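Phosphatidylinositol-specific phospholipase C (Listeria monocytogenes, PDB 2PLC) is a single-chain bacterial phospholipase C of the phosphatidylinositol-specific family, built on a TIM-barrel-type fold of parallel strands and surrounding helices. Local coordinates at residues Thr2-Met7 against Leu93-Lys98; Ile61-Lys66 against Ile101-Lys106; Asp67-Tyr72 against Asp116-Pro121; Asp128-Thr133 against Gly150-Leu155. All blocks are in the same frame, centred on the assembly; numbering follows the deposited sequence.

Interaction 1: Thr2-Met7 against Leu93-Lys98; sequences TTKQWM and LKKNPK
Gln5 and Asn96 are joined by one hydrogen bond between their side-chain amides. Gln5 NE2 donates to Asn96 OD1 over 2.9 Å, arriving in the carbonyl plane on a lone pair, although the bond is bent at the hydrogen (146°) and the oxygen is tilted from the plane of the Gln5 amide. The two amides stand 87° apart. Asn96 ND2 turns back to Phe92 O, which fixes the amide's rotation and leaves OD1 directed at Gln5.

The remaining contacts are van der Waals approaches of aliphatic carbons to polar atoms. Lys4 crosses Asn96 at about a right angle, laying CG 3.6 Å from Asn96 OD1. Its CD approaches Lys95 NZ at 4.0 Å, but that ammonium is hydrogen-bonded to Tyr51 OH. Further along, Met7 CB comes within 4.4 Å of Lys98 O, and Arg149 NH1 bonds both Met7 O and Lys98 O.

Asn96, the first residue to leave helical geometry, marks the C-terminus of helix 82-95, here fastened to the N-terminal segment.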
loop_
_atom_site.group_PDB
_atom_site.type_symbol
_atom_site.label_atom_id
_atom_site.label_comp_id
_atom_site.label_asym_id
_atom_site.label_seq_id
_atom_site.Cartn_x
_atom_site.Cartn_y
_atom_site.Cartn_z
ATOM N N THR A 2 11.922 -12.940 10.836
ATOM C CA THR A 2 10.556 -12.630 11.241
ATOM C C THR A 2 9.900 -11.622 10.306
ATOM O O THR A 2 10.541 -10.679 9.835
ATOM C CB THR A 2 10.504 -12.054 12.670
ATOM O OG1 THR A 2 11.389 -10.929 12.765
ATOM C CG2 THR A 2 10.895 -13.110 13.693
ATOM N N THR A 3 8.611 -11.827 10.056
ATOM C CA THR A 3 7.838 -10.938 9.195
ATOM C C THR A 3 7.726 -9.558 9.835
ATOM O O THR A 3 7.472 -8.564 9.155
ATOM C CB THR A 3 6.417 -11.488 8.964
ATOM O OG1 THR A 3 5.783 -11.715 10.229
ATOM C CG2 THR A 3 6.469 -12.792 8.186
ATOM N N LYS A 4 7.932 -9.500 11.146
ATOM C CA LYS A 4 7.849 -8.245 11.887
ATOM C C LYS A 4 9.004 -7.288 11.562
ATOM O O LYS A 4 8.859 -6.069 11.678
ATOM C CB LYS A 4 7.795 -8.539 13.387
ATOM C CG LYS A 4 7.481 -7.338 14.253
ATOM C CD LYS A 4 7.180 -7.761 15.681
ATOM C CE LYS A 4 8.380 -8.427 16.339
ATOM N NZ LYS A 4 8.046 -8.937 17.700
ATOM N N GLN A 5 10.138 -7.842 11.134
ATOM C CA GLN A 5 11.311 -7.037 10.794
ATOM C C GLN A 5 12.047 -7.579 9.575
ATOM O O GLN A 5 13.274 -7.598 9.551
ATOM C CB GLN A 5 12.281 -6.985 11.979
ATOM C CG GLN A 5 11.684 -6.419 13.258
ATOM C CD GLN A 5 12.712 -6.215 14.349
ATOM O OE1 GLN A 5 13.714 -6.929 14.419
ATOM N NE2 GLN A 5 12.474 -5.228 15.209
ATOM N N TRP A 6 11.302 -7.985 8.549
ATOM C CA TRP A 6 11.917 -8.544 7.347
ATOM C C TRP A 6 12.764 -7.577 6.524
ATOM O O TRP A 6 13.793 -7.978 5.981
ATOM C CB TRP A 6 10.877 -9.236 6.457
ATOM C CG TRP A 6 9.858 -8.328 5.791
ATOM C CD1 TRP A 6 8.667 -7.899 6.316
ATOM C CD2 TRP A 6 9.902 -7.830 4.443
ATOM N NE1 TRP A 6 7.963 -7.179 5.375
ATOM C CE2 TRP A 6 8.696 -7.121 4.219
ATOM C CE3 TRP A 6 10.838 -7.919 3.403
ATOM C CZ2 TRP A 6 8.405 -6.507 2.997
ATOM C CZ3 TRP A 6 10.548 -7.309 2.189
ATOM C CH2 TRP A 6 9.339 -6.611 1.996
ATOM N N MET A 7 12.359 -6.311 6.448
ATOM C CA MET A 7 13.109 -5.320 5.670
ATOM C C MET A 7 14.450 -4.930 6.289
ATOM O O MET A 7 15.358 -4.495 5.584
ATOM C CB MET A 7 12.274 -4.058 5.431
ATOM C CG MET A 7 11.002 -4.296 4.639
ATOM S SD MET A 7 10.155 -2.773 4.271
ATOM C CE MET A 7 10.260 -2.731 2.511
ATOM N N LEU A 93 6.858 1.677 13.623
ATOM C CA LEU A 93 8.155 2.114 13.114
ATOM C C LEU A 93 9.136 2.460 14.226
ATOM O O LEU A 93 10.351 2.473 14.011
ATOM C CB LEU A 93 7.984 3.315 12.191
ATOM C CG LEU A 93 7.320 2.997 10.859
ATOM C CD1 LEU A 93 7.073 4.272 10.086
ATOM C CD2 LEU A 93 8.202 2.036 10.078
ATOM N N LYS A 94 8.600 2.760 15.407
ATOM C CA LYS A 94 9.405 3.105 16.572
ATOM C C LYS A 94 9.965 1.821 17.178
ATOM O O LYS A 94 11.117 1.771 17.608
ATOM C CB LYS A 94 8.538 3.840 17.600
ATOM C CG LYS A 94 9.287 4.338 18.827
ATOM C CD LYS A 94 8.354 4.988 19.849
ATOM C CE LYS A 94 7.707 6.261 19.307
ATOM N NZ LYS A 94 6.875 6.957 20.337
ATOM N N LYS A 95 9.143 0.778 17.169
ATOM C CA LYS A 95 9.501 -0.524 17.719
ATOM C C LYS A 95 10.421 -1.305 16.764
ATOM O O LYS A 95 11.314 -2.033 17.201
ATOM C CB LYS A 95 8.221 -1.316 17.990
ATOM C CG LYS A 95 8.300 -2.301 19.147
ATOM C CD LYS A 95 7.578 -3.599 18.804
ATOM C CE LYS A 95 6.190 -3.334 18.246
ATOM N NZ LYS A 95 5.856 -4.313 17.173
ATOM N N ASN A 96 10.185 -1.152 15.462
ATOM C CA ASN A 96 10.972 -1.820 14.423
ATOM C C ASN A 96 11.453 -0.710 13.487
ATOM O O ASN A 96 10.934 -0.547 12.384
ATOM C CB ASN A 96 10.087 -2.806 13.662
ATOM C CG ASN A 96 9.222 -3.632 14.587
ATOM O OD1 ASN A 96 9.662 -4.642 15.132
ATOM N ND2 ASN A 96 7.987 -3.188 14.792
ATOM N N PRO A 97 12.488 0.040 13.914
ATOM C CA PRO A 97 13.114 1.168 13.217
ATOM C C PRO A 97 13.807 0.982 11.864
ATOM O O PRO A 97 14.227 1.967 11.259
ATOM C CB PRO A 97 14.070 1.715 14.272
ATOM C CG PRO A 97 14.519 0.479 14.956
ATOM C CD PRO A 97 13.229 -0.269 15.152
ATOM N N LYS A 98 13.944 -0.252 11.386
ATOM C CA LYS A 98 14.593 -0.464 10.094
ATOM C C LYS A 98 13.600 -0.716 8.963
ATOM O O LYS A 98 13.982 -0.749 7.794
ATOM C CB LYS A 98 15.614 -1.604 10.172
ATOM C CG LYS A 98 16.867 -1.288 10.989
ATOM C CD LYS A 98 17.684 -0.172 10.354
ATOM C CE LYS A 98 18.933 0.136 11.165
ATOM N NZ LYS A 98 19.728 1.236 10.553
#

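Interaction 2: Ile61-Lys66 against Ile101-Lys106; sequences IDIRAK and IIMRLK
Strands 61-65 and 101-106 are parallel neighbours in the sheet of this TIM-barrel-type fold, with helix 82-95 in their connection, as in a beta-alpha-beta unit. Ile61 N bonds Ile102 O, and Ile61 O accepts Arg104 N; then follow Ile63 N to Arg104 O at 2.8 Å, Lys106 N to Ile63 O and Ala65 N to Lys106 O.

On the face bearing Asp62, Arg64, Arg104 and Lys106, Arg64 grips Asp62 side-on, NE to OD1 at 2.7 Å and NH2 to OD2 at 2.9 Å, both on the syn side. Arg104 lies extended alongside Asp62, its CD 3.3 Å from OD1. Its NH1 makes only a long salt bridge to OD2, 3.8 Å and well out of the guanidinium plane, while a water in that plane accepts from NH1 and donates weakly to OD2. Arg104 NH2 salt-bridges Glu157, and Asp62 OD2 also accepts Asp26 N. The carboxylate probably offsets the closeness of the two guanidinium groups.

The other face is apolar: Ile61 CG1 meets Met103 CG at 3.8 Å, and Ile63 CG1 reaches it too. Helix 82-95 packs on Ile61, Ile63 and Ile101, helix 114-125 on Ala65 and Leu105, and strand 152-157 on Met103 and Leu105.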
loop_
_atom_site.group_PDB
_atom_site.type_symbol
_atom_site.label_atom_id
_atom_site.label_comp_id
_atom_site.label_asym_id
_atom_site.label_seq_id
_atom_site.Cartn_x
_atom_site.Cartn_y
_atom_site.Cartn_z
ATOM N N ILE A 61 0.211 0.153 2.613
ATOM C CA ILE A 61 -1.156 0.306 3.097
ATOM C C ILE A 61 -1.913 1.312 2.252
ATOM O O ILE A 61 -1.326 2.201 1.643
ATOM C CB ILE A 61 -1.218 0.661 4.599
ATOM C CG1 ILE A 61 -0.467 1.957 4.886
ATOM C CG2 ILE A 61 -0.635 -0.477 5.419
ATOM C CD1 ILE A 61 -0.482 2.351 6.353
ATOM N N ASP A 62 -3.224 1.132 2.199
ATOM C CA ASP A 62 -4.107 1.961 1.395
ATOM C C ASP A 62 -5.137 2.585 2.341
ATOM O O ASP A 62 -6.086 1.927 2.769
ATOM C CB ASP A 62 -4.754 1.037 0.364
ATOM C CG ASP A 62 -5.763 1.724 -0.511
ATOM O OD1 ASP A 62 -5.934 2.960 -0.419
ATOM O OD2 ASP A 62 -6.394 0.996 -1.309
ATOM N N ILE A 63 -4.934 3.859 2.663
ATOM C CA ILE A 63 -5.796 4.589 3.589
ATOM C C ILE A 63 -6.684 5.617 2.895
ATOM O O ILE A 63 -6.197 6.495 2.186
ATOM C CB ILE A 63 -4.941 5.298 4.664
ATOM C CG1 ILE A 63 -3.965 4.302 5.309
ATOM C CG2 ILE A 63 -5.830 5.939 5.731
ATOM C CD1 ILE A 63 -4.626 3.169 6.054
ATOM N N ARG A 64 -7.992 5.507 3.113
ATOM C CA ARG A 64 -8.958 6.423 2.506
ATOM C C ARG A 64 -9.574 7.277 3.613
ATOM O O ARG A 64 -10.108 6.738 4.587
ATOM C CB ARG A 64 -10.067 5.636 1.809
ATOM C CG ARG A 64 -9.628 4.345 1.129
ATOM C CD ARG A 64 -8.912 4.596 -0.176
ATOM N NE ARG A 64 -8.606 3.347 -0.876
ATOM C CZ ARG A 64 -9.395 2.777 -1.784
ATOM N NH1 ARG A 64 -10.553 3.338 -2.107
ATOM N NH2 ARG A 64 -9.013 1.666 -2.398
ATOM N N ALA A 65 -9.537 8.599 3.447
ATOM C CA ALA A 65 -10.079 9.513 4.451
ATOM C C ALA A 65 -10.848 10.696 3.869
ATOM O O ALA A 65 -10.786 10.958 2.669
ATOM C CB ALA A 65 -8.944 10.027 5.340
ATOM N N LYS A 66 -11.588 11.390 4.733
ATOM C CA LYS A 66 -12.356 12.578 4.351
ATOM C C LYS A 66 -11.844 13.770 5.162
ATOM O O LYS A 66 -11.142 13.575 6.156
ATOM C CB LYS A 66 -13.849 12.356 4.573
ATOM C CG LYS A 66 -14.456 11.405 3.561
ATOM C CD LYS A 66 -15.970 11.379 3.643
ATOM C CE LYS A 66 -16.550 10.466 2.581
ATOM N NZ LYS A 66 -18.017 10.306 2.740
ATOM N N ILE A 101 7.367 1.913 5.403
ATOM C CA ILE A 101 5.988 1.716 4.996
ATOM C C ILE A 101 5.607 2.666 3.882
ATOM O O ILE A 101 5.947 3.848 3.908
ATOM C CB ILE A 101 5.032 1.866 6.206
ATOM C CG1 ILE A 101 5.319 0.748 7.208
ATOM C CG2 ILE A 101 3.572 1.834 5.764
ATOM C CD1 ILE A 101 4.543 0.840 8.477
ATOM N N ILE A 102 4.982 2.107 2.854
ATOM C CA ILE A 102 4.523 2.885 1.718
ATOM C C ILE A 102 3.038 3.066 1.981
ATOM O O ILE A 102 2.321 2.092 2.190
ATOM C CB ILE A 102 4.756 2.136 0.404
ATOM C CG1 ILE A 102 6.235 1.756 0.290
ATOM C CG2 ILE A 102 4.319 3.006 -0.776
ATOM C CD1 ILE A 102 6.540 0.821 -0.843
ATOM N N MET A 103 2.585 4.314 1.977
ATOM C CA MET A 103 1.201 4.606 2.274
ATOM C C MET A 103 0.474 5.473 1.269
ATOM O O MET A 103 0.857 6.610 1.007
ATOM C CB MET A 103 1.114 5.250 3.660
ATOM C CG MET A 103 -0.280 5.693 4.061
ATOM S SD MET A 103 -0.280 6.472 5.675
ATOM C CE MET A 103 -0.686 8.135 5.237
ATOM N N ARG A 104 -0.602 4.921 0.722
ATOM C CA ARG A 104 -1.436 5.637 -0.219
ATOM C C ARG A 104 -2.491 6.336 0.626
ATOM O O ARG A 104 -3.184 5.693 1.414
ATOM C CB ARG A 104 -2.113 4.654 -1.169
ATOM C CG ARG A 104 -3.128 5.284 -2.088
ATOM C CD ARG A 104 -3.950 4.226 -2.789
ATOM N NE ARG A 104 -4.916 4.808 -3.716
ATOM C CZ ARG A 104 -5.677 4.096 -4.543
ATOM N NH1 ARG A 104 -5.590 2.776 -4.553
ATOM N NH2 ARG A 104 -6.491 4.705 -5.394
ATOM N N LEU A 105 -2.548 7.658 0.527
ATOM C CA LEU A 105 -3.528 8.431 1.273
ATOM C C LEU A 105 -4.450 9.055 0.247
ATOM O O LEU A 105 -4.052 9.941 -0.504
ATOM C CB LEU A 105 -2.846 9.504 2.123
ATOM C CG LEU A 105 -3.771 10.463 2.879
ATOM C CD1 LEU A 105 -4.718 9.688 3.780
ATOM C CD2 LEU A 105 -2.940 11.439 3.692
ATOM N N LYS A 106 -5.686 8.573 0.215
ATOM C CA LYS A 106 -6.669 9.044 -0.745
ATOM C C LYS A 106 -7.781 9.908 -0.157
ATOM O O LYS A 106 -8.284 9.645 0.935
ATOM C CB LYS A 106 -7.283 7.841 -1.455
ATOM C CG LYS A 106 -8.181 8.198 -2.607
ATOM C CD LYS A 106 -8.852 6.966 -3.182
ATOM C CE LYS A 106 -9.582 7.308 -4.472
ATOM N NZ LYS A 106 -10.508 8.462 -4.283
HETATM O O HOH W 1 -4.213 0.527 -3.301
#

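Interaction 3: Asp67-Tyr72 against Asp116-Pro121; sequences DNLNIY and DYRIQP
The guanidinium of Arg118 carries the carbonyl of Asp67 over one face: Asp67 O lies 2.9 Å from NH1 and 3.1 Å from CZ, with Asp67 C above the same face, displaced toward the rim. Because the oxygen sits above the plane, no N-H is directed at it, and the short NH1 approach is not a hydrogen bond. Leu69 comes in obliquely, its CD1 3.7 Å from Arg118 NH2.

The arginine chain is bent at chi2 (-60°) and chi3 (-54°), which shortens its reach and sets the guanidinium against the turn at Asp67. The aliphatic part of the chain comes against the turn as well, with CG 3.7 Å from Asp67 O. Leu69 divides its branches between two neighbours: CD1 faces the arginine, whereas CD2 meets Ile119 CG2 at 3.9 Å.

The turn has bonds of its own. Asn68 ND2 donates to Tyr72 OH over 2.8 Å, and Asn68 OD1 weakly accepts Asn70 N, tying the turn to the start of strand 70-73. Asp67 OD2 makes a weak bond to Ser114 OG, just ahead of the helical segment.

With no hydrogen bond or salt bridge between segments 67-72 and 116-121, attraction here probably rests on the positive guanidinium facing a carbonyl dipole and on the small apolar contact of Leu69 with Ile119, as suits a surface contact.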
loop_
_atom_site.group_PDB
_atom_site.type_symbol
_atom_site.label_atom_id
_atom_site.label_comp_id
_atom_site.label_asym_id
_atom_site.label_seq_id
_atom_site.Cartn_x
_atom_site.Cartn_y
_atom_site.Cartn_z
ATOM N N ASP A 67 -12.186 14.995 4.755
ATOM C CA ASP A 67 -11.694 16.191 5.449
ATOM C C ASP A 67 -12.024 16.341 6.940
ATOM O O ASP A 67 -11.506 17.238 7.606
ATOM C CB ASP A 67 -11.985 17.487 4.661
ATOM C CG ASP A 67 -13.470 17.762 4.466
ATOM O OD1 ASP A 67 -14.319 17.060 5.055
ATOM O OD2 ASP A 67 -13.786 18.707 3.710
ATOM N N ASN A 68 -12.873 15.459 7.462
ATOM C CA ASN A 68 -13.205 15.467 8.888
ATOM C C ASN A 68 -12.127 14.638 9.588
ATOM O O ASN A 68 -12.170 14.436 10.799
ATOM C CB ASN A 68 -14.597 14.864 9.140
ATOM C CG ASN A 68 -14.736 13.438 8.618
ATOM O OD1 ASN A 68 -13.984 12.998 7.750
ATOM N ND2 ASN A 68 -15.717 12.713 9.142
ATOM N N LEU A 69 -11.176 14.150 8.786
ATOM C CA LEU A 69 -10.041 13.338 9.226
ATOM C C LEU A 69 -10.383 11.935 9.713
ATOM O O LEU A 69 -9.647 11.352 10.503
ATOM C CB LEU A 69 -9.209 14.082 10.275
ATOM C CG LEU A 69 -8.540 15.365 9.780
ATOM C CD1 LEU A 69 -7.700 15.966 10.893
ATOM C CD2 LEU A 69 -7.684 15.063 8.566
ATOM N N ASN A 70 -11.498 11.396 9.233
ATOM C CA ASN A 70 -11.921 10.050 9.605
ATOM C C ASN A 70 -11.734 9.109 8.425
ATOM O O ASN A 70 -11.731 9.548 7.276
ATOM C CB ASN A 70 -13.388 10.034 10.041
ATOM C CG ASN A 70 -13.593 10.546 11.451
ATOM O OD1 ASN A 70 -14.692 10.962 11.806
ATOM N ND2 ASN A 70 -12.544 10.499 12.270
ATOM N N ILE A 71 -11.599 7.817 8.725
ATOM C CA ILE A 71 -11.400 6.782 7.715
ATOM C C ILE A 71 -12.743 6.316 7.163
ATOM O O ILE A 71 -13.651 5.955 7.921
ATOM C CB ILE A 71 -10.613 5.574 8.286
ATOM C CG1 ILE A 71 -9.310 6.053 8.947
ATOM C CG2 ILE A 71 -10.314 4.567 7.184
ATOM C CD1 ILE A 71 -8.481 7.001 8.098
ATOM N N TYR A 72 -12.855 6.321 5.837
ATOM C CA TYR A 72 -14.091 5.941 5.163
ATOM C C TYR A 72 -13.944 4.963 4.003
ATOM O O TYR A 72 -12.850 4.661 3.528
ATOM C CB TYR A 72 -14.798 7.191 4.614
ATOM C CG TYR A 72 -15.465 8.071 5.646
ATOM C CD1 TYR A 72 -14.731 9.000 6.378
ATOM C CD2 TYR A 72 -16.837 7.978 5.884
ATOM C CE1 TYR A 72 -15.345 9.815 7.323
ATOM C CE2 TYR A 72 -17.459 8.787 6.828
ATOM C CZ TYR A 72 -16.705 9.701 7.543
ATOM O OH TYR A 72 -17.309 10.493 8.488
ATOM N N ASP A 116 -6.318 18.777 1.546
ATOM C CA ASP A 116 -4.886 19.045 1.538
ATOM C C ASP A 116 -4.461 19.880 2.750
ATOM O O ASP A 116 -3.471 19.564 3.410
ATOM C CB ASP A 116 -4.506 19.761 0.237
ATOM C CG ASP A 116 -3.017 19.715 -0.045
ATOM O OD1 ASP A 116 -2.508 18.618 -0.362
ATOM O OD2 ASP A 116 -2.358 20.776 0.040
ATOM N N TYR A 117 -5.236 20.917 3.061
ATOM C CA TYR A 117 -4.938 21.798 4.192
ATOM C C TYR A 117 -5.250 21.171 5.544
ATOM O O TYR A 117 -4.546 21.411 6.525
ATOM C CB TYR A 117 -5.685 23.127 4.046
ATOM C CG TYR A 117 -5.283 23.909 2.814
ATOM C CD1 TYR A 117 -3.939 24.198 2.555
ATOM C CD2 TYR A 117 -6.239 24.337 1.891
ATOM C CE1 TYR A 117 -3.555 24.888 1.404
ATOM C CE2 TYR A 117 -5.868 25.030 0.735
ATOM C CZ TYR A 117 -4.525 25.300 0.499
ATOM O OH TYR A 117 -4.152 25.974 -0.644
ATOM N N ARG A 118 -6.303 20.358 5.583
ATOM C CA ARG A 118 -6.730 19.695 6.810
ATOM C C ARG A 118 -5.750 18.659 7.346
ATOM O O ARG A 118 -5.517 18.602 8.551
ATOM C CB ARG A 118 -8.105 19.049 6.619
ATOM C CG ARG A 118 -9.275 20.024 6.637
ATOM C CD ARG A 118 -9.357 20.781 7.963
ATOM N NE ARG A 118 -9.382 19.886 9.123
ATOM C CZ ARG A 118 -10.486 19.382 9.672
ATOM N NH1 ARG A 118 -11.683 19.679 9.178
ATOM N NH2 ARG A 118 -10.394 18.564 10.714
ATOM N N ILE A 119 -5.187 17.843 6.456
ATOM C CA ILE A 119 -4.242 16.800 6.860
ATOM C C ILE A 119 -2.870 17.324 7.269
ATOM O O ILE A 119 -2.121 16.626 7.952
ATOM C CB ILE A 119 -4.021 15.746 5.745
ATOM C CG1 ILE A 119 -3.510 16.425 4.465
ATOM C CG2 ILE A 119 -5.297 14.959 5.502
ATOM C CD1 ILE A 119 -3.154 15.470 3.349
ATOM N N GLN A 120 -2.544 18.545 6.848
ATOM C CA GLN A 120 -1.244 19.148 7.153
ATOM C C GLN A 120 -0.839 19.200 8.625
ATOM O O GLN A 120 0.255 18.762 8.977
ATOM C CB GLN A 120 -1.121 20.530 6.506
ATOM C CG GLN A 120 -1.028 20.475 4.988
ATOM C CD GLN A 120 -0.750 21.823 4.356
ATOM O OE1 GLN A 120 -0.343 22.770 5.033
ATOM N NE2 GLN A 120 -0.962 21.916 3.047
ATOM N N PRO A 121 -1.706 19.737 9.503
ATOM C CA PRO A 121 -1.368 19.810 10.931
ATOM C C PRO A 121 -1.064 18.436 11.527
ATOM O O PRO A 121 -0.225 18.310 12.417
ATOM C CB PRO A 121 -2.629 20.412 11.546
ATOM C CG PRO A 121 -3.155 21.285 10.443
ATOM C CD PRO A 121 -2.999 20.397 9.240
#

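Interaction 4: Asp128-Thr133 against Gly150-Leu155; sequences DYFYTT and GKILLL
The first torsions of Phe130 and Ile152 lay the two side chains side by side, pointing the same way. In Phe130 CG is anti to the carbonyl carbon (chi1 -81°). Ile152 has CG1 in the matching position, with CG2 anti to the backbone N; CD1 and CG2 thus both reach the ring. Ile152 CB stands over one face in a CH-pi contact, 4.3 Å from the centroid, and CG2 is 3.8 Å from Phe130 CE2. Leu154 CB touches the ring at its edge.

Two backbone bonds frame this packing. Ile152 N donates to Tyr129 O over 2.7 Å, and Tyr131 N to Ile152 O over 3.0 Å, the latter almost straight (177°). They form a single bridge between Phe130 and Ile152. A water extends it, donating to Tyr131 O and Ile152 O and accepting Leu154 N. Beyond the bridge, Tyr131 CD2 packs on Leu153 CD1 at 3.8 Å.

Lys151 runs alongside the backbone of residues 128-131, where its NZ makes a weak 3.4 Å bond to Asp128 O. The chemistry is therefore mixed: a buried apolar pairing beside four backbone atoms paired directly, with Tyr131 O and Leu154 N held by the water.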
loop_
_atom_site.group_PDB
_atom_site.type_symbol
_atom_site.label_atom_id
_atom_site.label_comp_id
_atom_site.label_asym_id
_atom_site.label_seq_id
_atom_site.Cartn_x
_atom_site.Cartn_y
_atom_site.Cartn_z
ATOM N N ASP A 128 8.913 13.578 11.505
ATOM C CA ASP A 128 10.147 12.814 11.678
ATOM C C ASP A 128 10.005 11.377 11.182
ATOM O O ASP A 128 10.999 10.657 11.062
ATOM C CB ASP A 128 10.596 12.819 13.144
ATOM C CG ASP A 128 11.123 14.172 13.593
ATOM O OD1 ASP A 128 11.715 14.899 12.764
ATOM O OD2 ASP A 128 10.953 14.506 14.784
ATOM N N TYR A 129 8.769 10.964 10.901
ATOM C CA TYR A 129 8.496 9.613 10.416
ATOM C C TYR A 129 8.146 9.595 8.933
ATOM O O TYR A 129 7.753 8.561 8.394
ATOM C CB TYR A 129 7.376 8.959 11.226
ATOM C CG TYR A 129 7.758 8.647 12.654
ATOM C CD1 TYR A 129 8.404 7.455 12.975
ATOM C CD2 TYR A 129 7.472 9.545 13.685
ATOM C CE1 TYR A 129 8.760 7.160 14.289
ATOM C CE2 TYR A 129 7.824 9.261 15.005
ATOM C CZ TYR A 129 8.466 8.064 15.298
ATOM O OH TYR A 129 8.790 7.763 16.602
ATOM N N PHE A 130 8.297 10.740 8.276
ATOM C CA PHE A 130 8.003 10.843 6.851
ATOM C C PHE A 130 9.235 11.103 5.993
ATOM O O PHE A 130 10.073 11.941 6.337
ATOM C CB PHE A 130 6.966 11.945 6.596
ATOM C CG PHE A 130 5.554 11.511 6.841
ATOM C CD1 PHE A 130 5.014 11.547 8.121
ATOM C CD2 PHE A 130 4.776 11.023 5.797
ATOM C CE1 PHE A 130 3.719 11.100 8.362
ATOM C CE2 PHE A 130 3.482 10.573 6.026
ATOM C CZ PHE A 130 2.953 10.610 7.314
ATOM N N TYR A 131 9.366 10.350 4.901
ATOM C CA TYR A 131 10.472 10.552 3.976
ATOM C C TYR A 131 10.150 11.864 3.283
ATOM O O TYR A 131 9.102 12.002 2.647
ATOM C CB TYR A 131 10.550 9.438 2.936
ATOM C CG TYR A 131 11.459 9.766 1.764
ATOM C CD1 TYR A 131 12.845 9.739 1.897
ATOM C CD2 TYR A 131 10.924 10.086 0.517
ATOM C CE1 TYR A 131 13.675 10.023 0.813
ATOM C CE2 TYR A 131 11.739 10.368 -0.565
ATOM C CZ TYR A 131 13.111 10.334 -0.414
ATOM O OH TYR A 131 13.911 10.595 -1.504
ATOM N N THR A 132 11.071 12.809 3.370
ATOM C CA THR A 132 10.834 14.107 2.782
ATOM C C THR A 132 12.039 14.651 2.018
ATOM O O THR A 132 13.182 14.326 2.329
ATOM C CB THR A 132 10.385 15.082 3.885
ATOM O OG1 THR A 132 9.881 16.278 3.288
ATOM C CG2 THR A 132 11.539 15.406 4.833
ATOM N N THR A 133 11.760 15.435 0.980
ATOM C CA THR A 133 12.792 16.052 0.146
ATOM C C THR A 133 12.445 17.531 -0.046
ATOM O O THR A 133 11.321 17.946 0.237
ATOM C CB THR A 133 12.875 15.383 -1.251
ATOM O OG1 THR A 133 11.628 15.543 -1.941
ATOM C CG2 THR A 133 13.214 13.903 -1.128
ATOM N N GLY A 150 12.908 3.356 8.888
ATOM C CA GLY A 150 12.005 3.839 9.918
ATOM C C GLY A 150 11.122 4.992 9.474
ATOM O O GLY A 150 10.683 5.791 10.306
ATOM N N LYS A 151 10.845 5.077 8.174
ATOM C CA LYS A 151 10.016 6.158 7.651
ATOM C C LYS A 151 8.852 5.717 6.777
ATOM O O LYS A 151 8.757 4.556 6.380
ATOM C CB LYS A 151 10.881 7.178 6.906
ATOM C CG LYS A 151 11.616 8.131 7.836
ATOM C CD LYS A 151 12.640 8.966 7.092
ATOM C CE LYS A 151 13.137 10.127 7.947
ATOM N NZ LYS A 151 13.669 9.676 9.263
ATOM N N ILE A 152 7.962 6.666 6.498
ATOM C CA ILE A 152 6.785 6.433 5.678
ATOM C C ILE A 152 6.975 7.105 4.326
ATOM O O ILE A 152 7.368 8.264 4.258
ATOM C CB ILE A 152 5.508 7.046 6.330
ATOM C CG1 ILE A 152 5.203 6.358 7.658
ATOM C CG2 ILE A 152 4.303 6.926 5.395
ATOM C CD1 ILE A 152 4.056 6.991 8.424
ATOM N N LEU A 153 6.752 6.355 3.252
ATOM C CA LEU A 153 6.834 6.911 1.910
ATOM C C LEU A 153 5.381 7.199 1.541
ATOM O O LEU A 153 4.619 6.285 1.254
ATOM C CB LEU A 153 7.450 5.906 0.929
ATOM C CG LEU A 153 7.451 6.383 -0.530
ATOM C CD1 LEU A 153 8.075 7.773 -0.624
ATOM C CD2 LEU A 153 8.190 5.406 -1.410
ATOM N N LEU A 154 4.995 8.467 1.575
ATOM C CA LEU A 154 3.622 8.867 1.270
ATOM C C LEU A 154 3.297 8.983 -0.217
ATOM O O LEU A 154 4.061 9.556 -0.989
ATOM C CB LEU A 154 3.308 10.201 1.963
ATOM C CG LEU A 154 1.894 10.778 1.835
ATOM C CD1 LEU A 154 0.911 9.897 2.572
ATOM C CD2 LEU A 154 1.850 12.188 2.409
ATOM N N LEU A 155 2.153 8.433 -0.613
ATOM C CA LEU A 155 1.692 8.516 -1.995
ATOM C C LEU A 155 0.350 9.227 -1.917
ATOM O O LEU A 155 -0.668 8.608 -1.609
ATOM C CB LEU A 155 1.528 7.125 -2.612
ATOM C CG LEU A 155 2.791 6.275 -2.760
ATOM C CD1 LEU A 155 2.444 4.936 -3.388
ATOM C CD2 LEU A 155 3.805 7.010 -3.614
HETATM O O HOH W 2 11.840 7.941 11.895
HETATM O O HOH W 3 6.723 10.353 2.630
#

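Overall arrangement
Strand 101-107 links much of the set: interaction 2 pairs it with strand 60-65, and on its other side it bonds strand 152-157 of interaction 4, through Ile101 O to Leu153 N. Their centres are 13 Å apart. Helix 82-95 ends in interaction 1; its Leu93 packs on both Ile101 and Ile152. Interaction 3, centred 12 Å from interaction 2, lies where strands 60-65 and 101-107 lead into strand 70-73 and helix 114-125. Along the chain, interactions 1, 2 and 3 interleave and interaction 4 follows; together the contacts tie the N-terminal segment and helices 82-95 and 114-125 to one sheet, although interaction 3 touches neither 4 nor 1, whose centre is about 27 Å from its own.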